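Local atomic coordinates of fimbria adhesin protein (Klebsiella pneumoniae, PDB entry 3U4K), a protein that binds human collagen V through its receptor-binding domain, the part present here, and so probably attaches fimbriated bacteria to host tissue. Residues Ala38-Val44 with Ala174-Pro180; Val53-Trp59 with Thr134-Ile140; Asn93-Ser97 with Ile116-Ser120; Leu151-Tyr156 with Thr168-Ala172. All coordinates share one frame; numbering follows the deposited sequence.

Contact 1. Residues Ala38-Val44 with Ala174-Pro180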
loop_
_atom_site.group_PDB
_atom_site.type_symbol
_atom_site.label_atom_id
_atom_site.label_comp_id
_atom_site.label_asym_id
_atom_site.label_seq_id
_atom_site.Cartn_x
_atom_site.Cartn_y
_atom_site.Cartn_z
ATOM N N ALA A 38 -3.423 10.033 2.218
ATOM C CA ALA A 38 -3.341 11.105 3.215
ATOM C C ALA A 38 -3.998 10.712 4.538
ATOM O O ALA A 38 -5.178 10.353 4.574
ATOM C CB ALA A 38 -3.956 12.387 2.671
HETATM N N MSE A 39 -3.220 10.777 5.619
HETATM C CA MSE A 39 -3.697 10.388 6.950
HETATM C C MSE A 39 -3.629 11.539 7.920
HETATM O O MSE A 39 -4.225 11.482 8.993
HETATM C CB MSE A 39 -2.902 9.193 7.482
HETATM C CG MSE A 39 -3.230 7.919 6.700
HETATM SE SE MSE A 39 -2.803 6.260 7.693
HETATM C CE MSE A 39 -3.904 6.579 9.300
ATOM N N GLY A 40 -2.910 12.596 7.549
ATOM C CA GLY A 40 -2.724 13.758 8.419
ATOM C C GLY A 40 -1.748 13.519 9.562
ATOM O O GLY A 40 -0.810 12.720 9.442
ATOM N N ARG A 41 -1.984 14.207 10.676
ATOM C CA ARG A 41 -1.076 14.197 11.824
ATOM C C ARG A 41 -1.416 13.074 12.805
ATOM O O ARG A 41 -2.582 12.869 13.145
ATOM C CB ARG A 41 -1.129 15.555 12.523
ATOM C CG ARG A 41 0.080 15.885 13.382
ATOM C CD ARG A 41 0.047 17.343 13.815
ATOM N NE ARG A 41 0.983 17.620 14.902
ATOM C CZ ARG A 41 0.695 17.498 16.198
ATOM N NH1 ARG A 41 -0.510 17.097 16.590
ATOM N NH2 ARG A 41 1.621 17.776 17.109
ATOM N N VAL A 42 -0.392 12.350 13.255
ATOM C CA VAL A 42 -0.577 11.211 14.163
ATOM C C VAL A 42 0.393 11.275 15.349
ATOM O O VAL A 42 1.601 11.444 15.160
ATOM C CB VAL A 42 -0.404 9.860 13.423
ATOM C CG1 VAL A 42 -0.471 8.685 14.394
ATOM C CG2 VAL A 42 -1.449 9.698 12.328
ATOM N N VAL A 43 -0.142 11.131 16.563
ATOM C CA VAL A 43 0.663 11.168 17.790
ATOM C C VAL A 43 0.789 9.776 18.418
ATOM O O VAL A 43 -0.211 9.164 18.802
ATOM C CB VAL A 43 0.090 12.165 18.825
ATOM C CG1 VAL A 43 1.029 12.304 20.015
ATOM C CG2 VAL A 43 -0.166 13.526 18.190
ATOM N N VAL A 44 2.024 9.289 18.523
ATOM C CA VAL A 44 2.298 7.953 19.060
ATOM C C VAL A 44 2.334 7.962 20.588
ATOM O O VAL A 44 3.087 8.726 21.192
ATOM C CB VAL A 44 3.634 7.386 18.533
ATOM C CG1 VAL A 44 3.786 5.924 18.920
ATOM C CG2 VAL A 44 3.730 7.540 17.026
ATOM N N ALA A 174 1.344 14.602 3.966
ATOM C CA ALA A 174 0.091 13.853 3.993
ATOM C C ALA A 174 0.038 12.917 5.197
ATOM O O ALA A 174 -1.043 12.607 5.699
ATOM C CB ALA A 174 -0.101 13.086 2.693
ATOM N N ILE A 175 1.207 12.463 5.644
ATOM C CA ILE A 175 1.328 11.712 6.893
ATOM C C ILE A 175 2.490 12.242 7.739
ATOM O O ILE A 175 3.661 12.112 7.363
ATOM C CB ILE A 175 1.507 10.194 6.666
ATOM C CG1 ILE A 175 0.359 9.622 5.827
ATOM C CG2 ILE A 175 1.603 9.469 8.006
ATOM C CD1 ILE A 175 0.510 8.155 5.475
ATOM N N THR A 176 2.153 12.842 8.878
ATOM C CA THR A 176 3.153 13.302 9.840
ATOM C C THR A 176 3.033 12.502 11.136
ATOM O O THR A 176 1.967 12.459 11.753
ATOM C CB THR A 176 3.013 14.810 10.143
ATOM O OG1 THR A 176 2.698 15.518 8.937
ATOM C CG2 THR A 176 4.306 15.362 10.727
ATOM N N ILE A 177 4.131 11.861 11.529
ATOM C CA ILE A 177 4.181 11.079 12.763
ATOM C C ILE A 177 4.969 11.831 13.826
ATOM O O ILE A 177 6.155 12.115 13.646
ATOM C CB ILE A 177 4.817 9.691 12.538
ATOM C CG1 ILE A 177 4.098 8.930 11.415
ATOM C CG2 ILE A 177 4.843 8.888 13.832
ATOM C CD1 ILE A 177 2.616 8.708 11.631
ATOM N N VAL A 178 4.298 12.152 14.928
ATOM C CA VAL A 178 4.901 12.904 16.022
ATOM C C VAL A 178 4.798 12.116 17.326
ATOM O O VAL A 178 3.750 12.088 17.966
ATOM C CB VAL A 178 4.252 14.300 16.180
ATOM C CG1 VAL A 178 4.855 15.054 17.358
ATOM C CG2 VAL A 178 4.408 15.116 14.903
ATOM N N SER A 179 5.889 11.459 17.703
ATOM C CA SER A 179 5.973 10.807 19.005
ATOM C C SER A 179 6.762 11.696 19.964
ATOM O O SER A 179 7.907 12.049 19.675
ATOM C CB SER A 179 6.610 9.420 18.891
ATOM O OG SER A 179 7.807 9.459 18.134
ATOM N N PRO A 180 6.144 12.075 21.103
ATOM C CA PRO A 180 6.782 12.962 22.081
ATOM C C PRO A 180 8.005 12.326 22.746
ATOM O O PRO A 180 7.940 11.186 23.215
ATOM C CB PRO A 180 5.670 13.225 23.105
ATOM C CG PRO A 180 4.727 12.083 22.956
ATOM C CD PRO A 180 4.773 11.706 21.507
#
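V42 and I177 lie side by side and point the same way across a parallel strand pair, 40-43 with 175-178, in the jelly-roll beta barrel of the receptor-binding domain. The strand axes approach to 4.7 Å and cross at -20°. I177 bends at its second torsion (chi2 -58°), which carries CD1 back across the gap to V42 CB at 3.7 Å. Its other branch, CG2, meets V44 CG2 at 3.6 Å, the two side chains set at a slant, and V44 CB also rests against S179 CB. Toward the start of the pair, selenomethionine M39 lies aslant to I175, its CB 3.7 Å from I175 CG1, before its bent chain leads the selenium away toward A55, K57, L137 and I139. V42 and I177 also rest on strands 53-61 and 133-141, through I54 and I139 respectively, so this face packs on the neighbouring sheet. The reverse face carries R41, T176, V43 and V178; there the long R41 side chain reaches forward so that its guanidinium comes near V178 CG1. Backbone bonds alternate along the pair: T176 N to G40 O, V42 N to T176 O, and V178 N to V42 O, the last close to straight at 177°. Near the C-terminal end the bond from V44 N to V178 O is weak. The hydroxyl of S179, next along, bonds to the backbone oxygens of G147 and T146. At the other end A174 O takes two donors, M39 N at 2.8 Å and G40 N at 2.6 Å, which reach it from opposite faces of its carbonyl plane.

Contact 2. Residues Val53-Trp59 with Thr134-Ile140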
loop_
_atom_site.group_PDB
_atom_site.type_symbol
_atom_site.label_atom_id
_atom_site.label_comp_id
_atom_site.label_asym_id
_atom_site.label_seq_id
_atom_site.Cartn_x
_atom_site.Cartn_y
_atom_site.Cartn_z
ATOM N N VAL A 53 -1.065 -1.572 16.383
ATOM C CA VAL A 53 -1.406 -0.535 15.406
ATOM C C VAL A 53 -1.437 0.847 16.058
ATOM O O VAL A 53 -2.096 1.050 17.080
ATOM C CB VAL A 53 -2.750 -0.844 14.690
ATOM C CG1 VAL A 53 -3.339 0.393 14.027
ATOM C CG2 VAL A 53 -2.566 -1.946 13.661
ATOM N N ILE A 54 -0.709 1.785 15.460
ATOM C CA ILE A 54 -0.719 3.177 15.896
ATOM C C ILE A 54 -1.906 3.883 15.260
ATOM O O ILE A 54 -2.699 4.532 15.946
ATOM C CB ILE A 54 0.583 3.911 15.509
ATOM C CG1 ILE A 54 1.810 3.145 16.019
ATOM C CG2 ILE A 54 0.569 5.342 16.034
ATOM C CD1 ILE A 54 3.112 3.574 15.378
ATOM N N ALA A 55 -2.012 3.751 13.941
ATOM C CA ALA A 55 -3.119 4.318 13.178
ATOM C C ALA A 55 -3.392 3.496 11.921
ATOM O O ALA A 55 -2.485 2.867 11.368
ATOM C CB ALA A 55 -2.836 5.768 12.821
ATOM N N THR A 56 -4.649 3.502 11.487
ATOM C CA THR A 56 -5.071 2.771 10.298
ATOM C C THR A 56 -6.025 3.613 9.448
ATOM O O THR A 56 -6.768 4.446 9.977
ATOM C CB THR A 56 -5.708 1.408 10.668
ATOM O OG1 THR A 56 -5.953 0.649 9.480
ATOM C CG2 THR A 56 -7.020 1.588 11.427
ATOM N N LYS A 57 -5.989 3.407 8.134
ATOM C CA LYS A 57 -6.934 4.072 7.232
ATOM C C LYS A 57 -7.332 3.174 6.065
ATOM O O LYS A 57 -6.493 2.472 5.494
ATOM C CB LYS A 57 -6.375 5.399 6.719
ATOM C CG LYS A 57 -7.449 6.393 6.312
ATOM C CD LYS A 57 -6.873 7.783 6.084
ATOM C CE LYS A 57 -7.885 8.869 6.415
ATOM N NZ LYS A 57 -9.173 8.696 5.690
ATOM N N THR A 58 -8.615 3.218 5.714
ATOM C CA THR A 58 -9.171 2.352 4.677
ATOM C C THR A 58 -9.907 3.142 3.597
ATOM O O THR A 58 -10.807 3.927 3.892
ATOM C CB THR A 58 -10.087 1.271 5.291
ATOM O OG1 THR A 58 -9.280 0.316 5.987
ATOM C CG2 THR A 58 -10.891 0.549 4.227
ATOM N N TRP A 59 -9.501 2.928 2.349
ATOM C CA TRP A 59 -10.202 3.470 1.194
ATOM C C TRP A 59 -10.907 2.371 0.455
ATOM O O TRP A 59 -10.393 1.256 0.342
ATOM C CB TRP A 59 -9.235 4.173 0.257
ATOM C CG TRP A 59 -8.446 5.266 0.920
ATOM C CD1 TRP A 59 -8.696 6.634 0.886
ATOM C CD2 TRP A 59 -7.240 5.119 1.744
ATOM N NE1 TRP A 59 -7.756 7.320 1.610
ATOM C CE2 TRP A 59 -6.857 6.472 2.153
ATOM C CE3 TRP A 59 -6.470 4.040 2.171
ATOM C CZ2 TRP A 59 -5.749 6.710 2.952
ATOM C CZ3 TRP A 59 -5.355 4.296 2.978
ATOM C CH2 TRP A 59 -5.004 5.599 3.355
ATOM N N THR A 134 -11.512 -2.942 -0.587
ATOM C CA THR A 134 -10.970 -1.952 0.332
ATOM C C THR A 134 -9.454 -2.015 0.272
ATOM O O THR A 134 -8.880 -3.100 0.188
ATOM C CB THR A 134 -11.406 -2.207 1.792
ATOM O OG1 THR A 134 -10.888 -3.468 2.246
ATOM C CG2 THR A 134 -12.928 -2.187 1.928
ATOM N N PHE A 135 -8.808 -0.854 0.307
ATOM C CA PHE A 135 -7.359 -0.797 0.492
ATOM C C PHE A 135 -7.068 -0.239 1.877
ATOM O O PHE A 135 -7.638 0.779 2.270
ATOM C CB PHE A 135 -6.687 0.051 -0.592
ATOM C CG PHE A 135 -5.189 -0.094 -0.632
ATOM C CD1 PHE A 135 -4.592 -1.080 -1.413
ATOM C CD2 PHE A 135 -4.369 0.749 0.116
ATOM C CE1 PHE A 135 -3.212 -1.221 -1.446
ATOM C CE2 PHE A 135 -2.989 0.612 0.087
ATOM C CZ PHE A 135 -2.410 -0.374 -0.697
ATOM N N THR A 136 -6.183 -0.909 2.614
ATOM C CA THR A 136 -5.905 -0.537 4.006
ATOM C C THR A 136 -4.415 -0.346 4.305
ATOM O O THR A 136 -3.604 -1.255 4.112
ATOM C CB THR A 136 -6.527 -1.549 4.996
ATOM O OG1 THR A 136 -7.949 -1.570 4.822
ATOM C CG2 THR A 136 -6.216 -1.176 6.439
ATOM N N LEU A 137 -4.079 0.854 4.775
ATOM C CA LEU A 137 -2.738 1.176 5.251
ATOM C C LEU A 137 -2.680 1.081 6.776
ATOM O O LEU A 137 -3.525 1.642 7.480
ATOM C CB LEU A 137 -2.323 2.574 4.781
ATOM C CG LEU A 137 -1.000 3.168 5.279
ATOM C CD1 LEU A 137 0.199 2.344 4.832
ATOM C CD2 LEU A 137 -0.844 4.612 4.828
ATOM N N ASP A 138 -1.684 0.356 7.274
ATOM C CA ASP A 138 -1.476 0.201 8.710
ATOM C C ASP A 138 -0.154 0.814 9.139
ATOM O O ASP A 138 0.894 0.516 8.559
ATOM C CB ASP A 138 -1.503 -1.276 9.110
ATOM C CG ASP A 138 -2.911 -1.836 9.220
ATOM O OD1 ASP A 138 -3.877 -1.043 9.281
ATOM O OD2 ASP A 138 -3.049 -3.077 9.257
ATOM N N ILE A 139 -0.212 1.677 10.149
ATOM C CA ILE A 139 0.993 2.208 10.780
ATOM C C ILE A 139 1.274 1.422 12.063
ATOM O O ILE A 139 0.471 1.428 13.000
ATOM C CB ILE A 139 0.884 3.721 11.054
ATOM C CG1 ILE A 139 0.652 4.480 9.743
ATOM C CG2 ILE A 139 2.147 4.229 11.736
ATOM C CD1 ILE A 139 0.192 5.911 9.927
ATOM N N ILE A 140 2.420 0.743 12.076
ATOM C CA ILE A 140 2.788 -0.188 13.141
ATOM C C ILE A 140 3.947 0.364 13.966
ATOM O O ILE A 140 4.863 0.992 13.419
ATOM C CB ILE A 140 3.210 -1.562 12.553
ATOM C CG1 ILE A 140 2.191 -2.071 11.515
ATOM C CG2 ILE A 140 3.479 -2.589 13.653
ATOM C CD1 ILE A 140 0.799 -2.350 12.049
#
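With its hydroxyl trans to its own amide nitrogen (chi1 -173°), T56 points OG1 at D138, whose carboxylate swings beside its own backbone N (chi1 -79°) to meet it. T56 OG1 donates to D138 OD1 at 2.7 Å, the two side chains lying alongside and pointing the same way. Two residues on, the hydroxyls of T58 and T136 share a hydrogen bond of 2.6 Å between T58 OG1 and T136 OG1, in which either could be the donor. These pairs occupy one face of an antiparallel ladder, strand 55-59 against 134-140, at its non-hydrogen-bonded positions. The hydrogen-bonded positions put A55 with I139, K57 with L137 and W59 with F135 on the other face. There the W59 indole comes edge-on to L137, CZ3 to L137 CB at 3.9 Å, while the CG of K57 lies over one face of the ring. Backbone bonds run both ways in each pair where the ladder is regular, as from K57 N to L137 O at 3.1 Å and from L137 N to K57 O at 3.0 Å. At the I139 end of the ladder I54 and A55 both face I139 in a classic beta bulge: I54 N donates to I139 O, and I139 N to A55 O. I54 CD1 then packs against I139 CG2 at 3.8 Å as the chain turns a corner. The second oxygen of D138, OD2, forms a salt bridge with R106 of strand 103-111. Held by a hydroxyl and a guanidinium, this buried carboxylate is probably kept in its charged form.

Contact 3. Residues Asn93-Ser97 with Ile116-Ser120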
loop_
_atom_site.group_PDB
_atom_site.type_symbol
_atom_site.label_atom_id
_atom_site.label_comp_id
_atom_site.label_asym_id
_atom_site.label_seq_id
_atom_site.Cartn_x
_atom_site.Cartn_y
_atom_site.Cartn_z
ATOM N N ASN A 93 6.442 -10.332 8.916
ATOM C CA ASN A 93 4.983 -10.221 8.755
ATOM C C ASN A 93 4.524 -9.142 7.776
ATOM O O ASN A 93 3.486 -8.504 7.983
ATOM C CB ASN A 93 4.303 -10.026 10.112
ATOM C CG ASN A 93 4.625 -11.135 11.089
ATOM O OD1 ASN A 93 5.791 -11.401 11.379
ATOM N ND2 ASN A 93 3.590 -11.784 11.608
ATOM N N LYS A 94 5.309 -8.949 6.716
ATOM C CA LYS A 94 5.025 -7.973 5.658
ATOM C C LYS A 94 4.852 -6.541 6.188
ATOM O O LYS A 94 4.008 -5.780 5.708
ATOM C CB LYS A 94 3.825 -8.422 4.810
ATOM C CG LYS A 94 4.049 -9.733 4.067
ATOM C CD LYS A 94 2.888 -10.051 3.139
ATOM C CE LYS A 94 2.915 -11.495 2.667
ATOM N NZ LYS A 94 1.788 -11.783 1.737
ATOM N N VAL A 95 5.665 -6.195 7.187
ATOM C CA VAL A 95 5.710 -4.846 7.743
ATOM C C VAL A 95 6.983 -4.173 7.238
ATOM O O VAL A 95 8.071 -4.741 7.329
ATOM C CB VAL A 95 5.702 -4.860 9.289
ATOM C CG1 VAL A 95 5.744 -3.445 9.846
ATOM C CG2 VAL A 95 4.483 -5.599 9.819
ATOM N N TYR A 96 6.839 -2.966 6.704
ATOM C CA TYR A 96 7.957 -2.240 6.118
ATOM C C TYR A 96 8.450 -1.137 7.040
ATOM O O TYR A 96 7.690 -0.242 7.411
ATOM C CB TYR A 96 7.562 -1.655 4.757
ATOM C CG TYR A 96 7.541 -2.665 3.630
ATOM C CD1 TYR A 96 8.523 -2.646 2.636
ATOM C CD2 TYR A 96 6.545 -3.642 3.557
ATOM C CE1 TYR A 96 8.513 -3.569 1.601
ATOM C CE2 TYR A 96 6.528 -4.570 2.528
ATOM C CZ TYR A 96 7.513 -4.529 1.554
ATOM O OH TYR A 96 7.496 -5.451 0.532
ATOM N N SER A 97 9.726 -1.206 7.404
ATOM C CA SER A 97 10.355 -0.187 8.239
ATOM C C SER A 97 10.576 1.105 7.452
ATOM O O SER A 97 10.605 1.092 6.220
ATOM C CB SER A 97 11.678 -0.709 8.796
ATOM O OG SER A 97 12.560 -1.051 7.741
ATOM N N ILE A 116 -2.130 -9.259 1.332
ATOM C CA ILE A 116 -1.232 -8.350 2.032
ATOM C C ILE A 116 0.049 -8.230 1.207
ATOM O O ILE A 116 0.656 -9.240 0.836
ATOM C CB ILE A 116 -0.926 -8.842 3.465
ATOM C CG1 ILE A 116 -2.228 -8.959 4.273
ATOM C CG2 ILE A 116 0.052 -7.904 4.161
ATOM C CD1 ILE A 116 -2.177 -9.940 5.425
ATOM N N TYR A 117 0.435 -6.995 0.901
ATOM C CA TYR A 117 1.610 -6.715 0.076
ATOM C C TYR A 117 2.896 -7.123 0.800
ATOM O O TYR A 117 3.028 -6.874 1.999
ATOM C CB TYR A 117 1.670 -5.224 -0.251
ATOM C CG TYR A 117 0.706 -4.738 -1.312
ATOM C CD1 TYR A 117 1.181 -4.152 -2.481
ATOM C CD2 TYR A 117 -0.677 -4.837 -1.142
ATOM C CE1 TYR A 117 0.312 -3.693 -3.456
ATOM C CE2 TYR A 117 -1.553 -4.378 -2.114
ATOM C CZ TYR A 117 -1.053 -3.805 -3.271
ATOM O OH TYR A 117 -1.904 -3.340 -4.251
ATOM N N PRO A 118 3.847 -7.751 0.078
ATOM C CA PRO A 118 3.758 -8.126 -1.332
ATOM C C PRO A 118 3.101 -9.491 -1.563
ATOM O O PRO A 118 3.093 -10.346 -0.669
ATOM C CB PRO A 118 5.223 -8.164 -1.770
ATOM C CG PRO A 118 5.959 -8.573 -0.544
ATOM C CD PRO A 118 5.176 -8.060 0.639
ATOM N N ASP A 119 2.553 -9.666 -2.765
ATOM C CA ASP A 119 1.935 -10.918 -3.194
ATOM C C ASP A 119 1.766 -10.911 -4.713
ATOM O O ASP A 119 2.158 -9.954 -5.387
ATOM C CB ASP A 119 0.575 -11.115 -2.509
ATOM C CG ASP A 119 0.244 -12.583 -2.264
ATOM O OD1 ASP A 119 1.079 -13.455 -2.593
ATOM O OD2 ASP A 119 -0.853 -12.864 -1.733
ATOM N N SER A 120 1.194 -11.985 -5.249
ATOM C CA SER A 120 0.872 -12.061 -6.671
ATOM C C SER A 120 -0.413 -12.842 -6.895
ATOM O O SER A 120 -0.700 -13.792 -6.169
ATOM C CB SER A 120 2.020 -12.688 -7.461
ATOM O OG SER A 120 2.333 -13.974 -6.964
#
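Hydrogen bonding centres on the K94 amino group, which is shared between two backbone oxygens of the facing segment: K94 NZ donates to I116 O at 2.9 Å and to P118 O at 3.1 Å. In both cases the nitrogen stands somewhat tilted from the carbonyl plane. The lysine chain is extended beyond CG (chi2 -174°), and this straight reach carries NZ in among the carbonyls around the cis peptide before P118. Electrostatically, D119 OD2 lies 4.5 Å from K94 NZ, too far for a salt bridge but near enough that it may add to the pull on the ammonium. Van der Waals contact follows the same path. K94 CD touches both I116 CG2 at 3.7 Å and P118 CD at 3.9 Å. Y96 brings its ring edge to the proline, with Y96 OH 3.5 Å from P118 CD. In the fold, Y96 pairs through its backbone with L105 of strand 103-111. The facing chain leaves strand 115-116, beside 103-111, and enters 119-125, which pairs with 74-83; Y117 packs on both 74-83 and 154-160, so K94 grips a passage between two sheets.

Contact 4. Residues Leu151-Tyr156 with Thr168-Ala172; sequences LASGPY and TSLNA
G154 and L170 form a hydrogen-bonded antiparallel pair, the short strands 154-156 and 168-170 meeting at 138° with an axis separation of 4.5 Å. G154 N donates to L170 O at 3.0 Å, almost straight at 176°, and L170 N returns a bond to G154 O. Y156 N to T168 O, at 2.9 Å, continues the ladder past the non-hydrogen-bonded pair P155 and S169. G154 has backbone angles that belong to glycine, since a beta carbon there would press on the carbonyl oxygen of S153. L170 O is also approached by S153 OG, in a weak bond. Among the side chains, L170 is central: its CD1 reaches Y156 CE1 at 3.5 Å and L151 CB at 3.9 Å, so one methyl touches residues from both ends of the facing segment. Y156 leans back over the loop with its ring beside its own backbone N (chi1 -81°), which sets the phenol across L170. The far end is fixed within its own segment, because Y156 OH donates to A152 O at 2.6 Å, in the carbonyl plane and on a lone pair. That bond ties the ring back to the 152-156 bend, with L170 CD1 beside it, and would limit how the ring can turn. L151 and L170 both also rest on I175 of strand 175-178, while the backbone of S169 bonds to I35 and M37 on the other side of its strand. The arrangement is the open end of a beta hairpin, 154-160 with 166-170, where one chain enters from strand 149-150 and the other leaves for 175-178, joining two sheets of the jelly-roll barrel.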
loop_
_atom_site.group_PDB
_atom_site.type_symbol
_atom_site.label_atom_id
_atom_site.label_comp_id
_atom_site.label_asym_id
_atom_site.label_seq_id
_atom_site.Cartn_x
_atom_site.Cartn_y
_atom_site.Cartn_z
ATOM N N LEU A 151 6.507 11.518 6.177
ATOM C CA LEU A 151 6.835 10.531 5.149
ATOM C C LEU A 151 7.076 11.173 3.789
ATOM O O LEU A 151 6.462 12.190 3.457
ATOM C CB LEU A 151 5.744 9.467 5.054
ATOM C CG LEU A 151 5.628 8.545 6.268
ATOM C CD1 LEU A 151 4.350 7.733 6.204
ATOM C CD2 LEU A 151 6.837 7.633 6.363
ATOM N N ALA A 152 7.976 10.567 3.017
ATOM C CA ALA A 152 8.384 11.088 1.711
ATOM C C ALA A 152 7.264 11.062 0.675
ATOM O O ALA A 152 6.443 10.145 0.650
ATOM C CB ALA A 152 9.597 10.327 1.196
ATOM N N SER A 153 7.250 12.081 -0.176
ATOM C CA SER A 153 6.297 12.179 -1.278
ATOM C C SER A 153 6.585 11.143 -2.373
ATOM O O SER A 153 7.735 10.738 -2.569
ATOM C CB SER A 153 6.349 13.592 -1.863
ATOM O OG SER A 153 5.435 13.740 -2.930
ATOM N N GLY A 154 5.538 10.707 -3.071
ATOM C CA GLY A 154 5.693 9.806 -4.217
ATOM C C GLY A 154 4.991 8.464 -4.091
ATOM O O GLY A 154 4.205 8.263 -3.164
ATOM N N PRO A 155 5.274 7.535 -5.027
ATOM C CA PRO A 155 4.648 6.208 -5.077
ATOM C C PRO A 155 5.032 5.308 -3.905
ATOM O O PRO A 155 6.121 5.453 -3.346
ATOM C CB PRO A 155 5.185 5.618 -6.385
ATOM C CG PRO A 155 6.476 6.323 -6.612
ATOM C CD PRO A 155 6.229 7.723 -6.135
ATOM N N TYR A 156 4.136 4.389 -3.548
ATOM C CA TYR A 156 4.373 3.423 -2.475
ATOM C C TYR A 156 3.961 2.014 -2.887
ATOM O O TYR A 156 4.692 1.047 -2.656
ATOM C CB TYR A 156 3.622 3.836 -1.206
ATOM C CG TYR A 156 4.324 4.901 -0.395
ATOM C CD1 TYR A 156 4.209 6.252 -0.727
ATOM C CD2 TYR A 156 5.102 4.559 0.711
ATOM C CE1 TYR A 156 4.860 7.229 0.010
ATOM C CE2 TYR A 156 5.755 5.528 1.456
ATOM C CZ TYR A 156 5.631 6.860 1.103
ATOM O OH TYR A 156 6.278 7.822 1.846
ATOM N N THR A 168 -0.949 3.333 -5.247
ATOM C CA THR A 168 -1.164 4.147 -4.049
ATOM C C THR A 168 0.081 4.972 -3.740
ATOM O O THR A 168 1.204 4.474 -3.828
ATOM C CB THR A 168 -1.544 3.302 -2.816
ATOM O OG1 THR A 168 -0.413 2.544 -2.380
ATOM C CG2 THR A 168 -2.710 2.365 -3.119
ATOM N N SER A 169 -0.132 6.233 -3.375
ATOM C CA SER A 169 0.965 7.178 -3.180
ATOM C C SER A 169 0.646 8.261 -2.140
ATOM O O SER A 169 -0.471 8.334 -1.618
ATOM C CB SER A 169 1.335 7.822 -4.519
ATOM O OG SER A 169 0.256 8.584 -5.029
ATOM N N LEU A 170 1.644 9.094 -1.845
ATOM C CA LEU A 170 1.492 10.210 -0.914
ATOM C C LEU A 170 1.906 11.527 -1.544
ATOM O O LEU A 170 2.788 11.560 -2.405
ATOM C CB LEU A 170 2.329 9.978 0.345
ATOM C CG LEU A 170 1.796 9.021 1.412
ATOM C CD1 LEU A 170 2.853 8.785 2.479
ATOM C CD2 LEU A 170 0.519 9.558 2.037
ATOM N N ASN A 171 1.263 12.606 -1.106
ATOM C CA ASN A 171 1.686 13.963 -1.437
ATOM C C ASN A 171 2.787 14.430 -0.488
ATOM O O ASN A 171 3.435 13.617 0.180
ATOM C CB ASN A 171 0.500 14.925 -1.350
ATOM C CG ASN A 171 -0.504 14.717 -2.462
ATOM O OD1 ASN A 171 -0.149 14.673 -3.641
ATOM N ND2 ASN A 171 -1.774 14.599 -2.091
ATOM N N ALA A 172 3.003 15.742 -0.444
ATOM C CA ALA A 172 3.830 16.349 0.587
ATOM C C ALA A 172 2.952 16.630 1.805
ATOM O O ALA A 172 1.815 17.096 1.663
ATOM C CB ALA A 172 4.470 17.627 0.073
#

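From the N terminus, residues 38-44 open contact 1, which closes at 174-180 and so encloses all the others. Next 53-59 opens contact 2, closed by 134-140. Contact 3 lies wholly within that span, 93-97 with 116-120, and contact 4 comes after contact 2 in series, 151-156 with 168-172. No two contacts cross. Selenomethionine M39 packs contact 1 onto contact 2, and I175 O, probably hydrogen-bonded to L151 N, joins contact 1 to contact 4. F135 reaches from contact 2 to Y117 of contact 3 and to T168 of contact 4. The sheets that carry 40-43, 53-61 and 154-160 are thereby tied together, while contacts 1 and 3 stay about 11 Å apart at their nearest atoms.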